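Local structure of putative alpha-L-fucosidase (Bacteroides thetaiotaomicron, 4H41) at residues 56-59 with 60-63. The protein is probably a glycoside hydrolase with a TIM-barrel fold, a putative alpha-L-fucosidase that would act on fucose-bearing host glycans. Residues are numbered along the deposited sequence; the frame is centred on the assembly and turned at random.
Sequences WDLD and FQHM
The indole of Trp56 meets two side chains from the next turns of the same helix: the methyl CE of selenomethionine Met63 lies at its edge, 4.2 Å from CZ3, while Phe60 brings CE1 obliquely to within 4.1 Å of CE3. Phe60 in turn carries the selenium of Met63 over one face, displaced toward the rim, and has the carbonyl oxygen of Trp56 at its edge. The imidazole of His62 lies with one face over Leu58 O; Asp59 OD1 sits in its plane at the edge, 3.7 Å from CD2, the carboxylate standing almost perpendicular to the ring. The Leu58 side chain crosses the imidazole at a slant, its CG 3.7 Å from His62 NE2. On the neighbouring flank Gln61 gives NE2 to Asp57 OD2 (2.9 Å), a bent bond (137°) in which the oxygen lies close to the amide plane but is approached from above the carboxylate plane. With CG of Asp57 anti to its backbone N (chi1 172°), the carboxylate is set within reach of the Gln61 amide, which the chain of that residue, extended beyond CG, brings back one turn toward it. The other carboxylate oxygen of Asp57, OD1, is hydrogen-bonded by Tyr112 OH and salt-bridged to Lys111, so an alanine here would probably leave Lys111 without this counter-charge and the Gln61 amide freer to turn. Asp59, buried, is satisfied by Ser318 and Gln320 at OD1 and Ser314 at OD2. Four i to i+4 backbone bonds, from Phe60 N to Trp56 O through Met63 N to Asp59 O, hold the turns together. Helix 53-65 is the crossover between parallel barrel strands 34-39 and 70-73: Trp56 and Met63 pack on Leu39 of the first strand, Trp56 and Phe60 on Leu108 of helix 101-111, and Met63 on helix 313-316.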
ATOM      1  N   TRP B  56     -12.685 -11.911 -14.572  1.00 18.09           N
ATOM      2  CA  TRP B  56     -12.191 -13.255 -14.216  1.00 18.21           C
ATOM      3  C   TRP B  56     -11.947 -14.078 -15.463  1.00 20.80           C
ATOM      4  O   TRP B  56     -10.922 -14.758 -15.553  1.00 19.42           O
ATOM      5  CB  TRP B  56     -13.142 -13.955 -13.255  1.00 18.05           C
ATOM      6  CG  TRP B  56     -12.868 -13.581 -11.838  1.00 18.29           C
ATOM      7  CD1 TRP B  56     -13.639 -12.817 -11.016  1.00 20.54           C
ATOM      8  CD2 TRP B  56     -11.692 -13.912 -11.098  1.00 16.90           C
ATOM      9  NE1 TRP B  56     -13.033 -12.690  -9.788  1.00 18.46           N
ATOM     10  CE2 TRP B  56     -11.831 -13.344  -9.815  1.00 20.16           C
ATOM     11  CE3 TRP B  56     -10.503 -14.585 -11.409  1.00 18.61           C
ATOM     12  CZ2 TRP B  56     -10.816 -13.429  -8.841  1.00 19.10           C
ATOM     13  CZ3 TRP B  56      -9.558 -14.756 -10.406  1.00 19.51           C
ATOM     14  CH2 TRP B  56      -9.721 -14.172  -9.144  1.00 20.11           C
ATOM     15  N   ASP B  57     -12.807 -13.969 -16.471  1.00 18.17           N
ATOM     16  CA  ASP B  57     -12.596 -14.663 -17.744  1.00 18.01           C
ATOM     17  C   ASP B  57     -11.270 -14.226 -18.374  1.00 20.97           C
ATOM     18  O   ASP B  57     -10.471 -15.063 -18.810  1.00 19.47           O
ATOM     19  CB  ASP B  57     -13.752 -14.389 -18.701  1.00 20.74           C
ATOM     20  CG  ASP B  57     -13.484 -14.933 -20.090  1.00 27.06           C
ATOM     21  OD1 ASP B  57     -13.628 -16.159 -20.280  1.00 27.04           O
ATOM     22  OD2 ASP B  57     -13.021 -14.156 -20.944  1.00 29.10           O
ATOM     23  N   LEU B  58     -11.025 -12.934 -18.396  1.00 17.22           N
ATOM     24  CA  LEU B  58      -9.760 -12.418 -18.941  1.00 17.66           C
ATOM     25  C   LEU B  58      -8.554 -12.905 -18.110  1.00 20.17           C
ATOM     26  O   LEU B  58      -7.523 -13.271 -18.673  1.00 19.44           O
ATOM     27  CB  LEU B  58      -9.814 -10.894 -18.990  1.00 17.63           C
ATOM     28  CG  LEU B  58      -8.548 -10.157 -19.425  1.00 25.02           C
ATOM     29  CD1 LEU B  58      -8.161 -10.550 -20.853  1.00 28.81           C
ATOM     30  CD2 LEU B  58      -8.743  -8.622 -19.338  1.00 29.69           C
ATOM     31  N   ASP B  59      -8.693 -12.971 -16.780  1.00 17.13           N
ATOM     32  CA  ASP B  59      -7.581 -13.476 -15.974  1.00 16.66           C
ATOM     33  C   ASP B  59      -7.306 -14.929 -16.251  1.00 18.00           C
ATOM     34  O   ASP B  59      -6.129 -15.314 -16.308  1.00 19.03           O
ATOM     35  CB  ASP B  59      -7.774 -13.275 -14.447  1.00 16.57           C
ATOM     36  CG  ASP B  59      -6.560 -12.577 -13.890  1.00 21.68           C
ATOM     37  OD1 ASP B  59      -6.105 -11.609 -14.517  1.00 19.30           O
ATOM     38  OD2 ASP B  59      -6.046 -13.025 -12.840  1.00 16.87           O
ATOM     39  N   PHE B  60      -8.334 -15.726 -16.485  1.00 16.48           N
ATOM     40  CA  PHE B  60      -8.119 -17.140 -16.816  1.00 15.47           C
ATOM     41  C   PHE B  60      -7.350 -17.257 -18.144  1.00 18.37           C
ATOM     42  O   PHE B  60      -6.534 -18.173 -18.313  1.00 18.87           O
ATOM     43  CB  PHE B  60      -9.433 -17.902 -16.859  1.00 17.66           C
ATOM     44  CG  PHE B  60      -9.820 -18.531 -15.530  1.00 18.36           C
ATOM     45  CD1 PHE B  60     -10.130 -17.733 -14.426  1.00 20.83           C
ATOM     46  CD2 PHE B  60      -9.900 -19.914 -15.392  1.00 20.70           C
ATOM     47  CE1 PHE B  60     -10.483 -18.303 -13.199  1.00 22.15           C
ATOM     48  CE2 PHE B  60     -10.299 -20.484 -14.174  1.00 23.21           C
ATOM     49  CZ  PHE B  60     -10.629 -19.670 -13.102  1.00 21.85           C
ATOM     50  N   GLN B  61      -7.600 -16.337 -19.094  1.00 18.55           N
ATOM     51  CA  GLN B  61      -6.847 -16.291 -20.349  1.00 17.78           C
ATOM     52  C   GLN B  61      -5.363 -15.976 -20.099  1.00 22.94           C
ATOM     53  O   GLN B  61      -4.501 -16.628 -20.705  1.00 20.36           O
ATOM     54  CB  GLN B  61      -7.426 -15.250 -21.301  1.00 19.02           C
ATOM     55  CG  GLN B  61      -8.829 -15.554 -21.807  1.00 22.61           C
ATOM     56  CD  GLN B  61      -9.307 -14.436 -22.670  1.00 32.70           C
ATOM     57  OE1 GLN B  61      -8.626 -14.068 -23.632  1.00 34.25           O
ATOM     58  NE2 GLN B  61     -10.501 -13.906 -22.404  1.00 29.81           N
ATOM     59  N   HIS B  62      -5.068 -15.032 -19.172  1.00 18.98           N
ATOM     60  CA  HIS B  62      -3.673 -14.676 -18.831  1.00 18.70           C
ATOM     61  C   HIS B  62      -2.996 -15.881 -18.169  1.00 22.05           C
ATOM     62  O   HIS B  62      -1.821 -16.147 -18.416  1.00 20.73           O
ATOM     63  CB  HIS B  62      -3.571 -13.419 -17.899  1.00 18.41           C
ATOM     64  CG  HIS B  62      -4.045 -12.120 -18.501  1.00 21.36           C
ATOM     65  ND1 HIS B  62      -3.611 -11.700 -19.752  1.00 24.07           N
ATOM     66  CD2 HIS B  62      -4.812 -11.150 -17.959  1.00 22.83           C
ATOM     67  CE1 HIS B  62      -4.186 -10.523 -19.961  1.00 24.13           C
ATOM     68  NE2 HIS B  62      -4.933 -10.154 -18.911  1.00 23.53           N
HETATM   69  N   MSE B  63      -3.757 -16.652 -17.370  1.00 18.85           N
HETATM   70  CA  MSE B  63      -3.234 -17.863 -16.729  1.00 16.58           C
HETATM   71  C   MSE B  63      -2.926 -18.930 -17.742  1.00 19.82           C
HETATM   72  O   MSE B  63      -1.856 -19.532 -17.713  1.00 18.95           O
HETATM   73  CB  MSE B  63      -4.253 -18.423 -15.721  1.00 17.03           C
HETATM   74  CG  MSE B  63      -4.483 -17.560 -14.502  1.00 18.47           C
HETATM   75 SE   MSE B  63      -6.006 -18.349 -13.549  0.75 22.12          SE
HETATM   76  CE  MSE B  63      -6.455 -16.836 -12.427  1.00 21.08           C
TER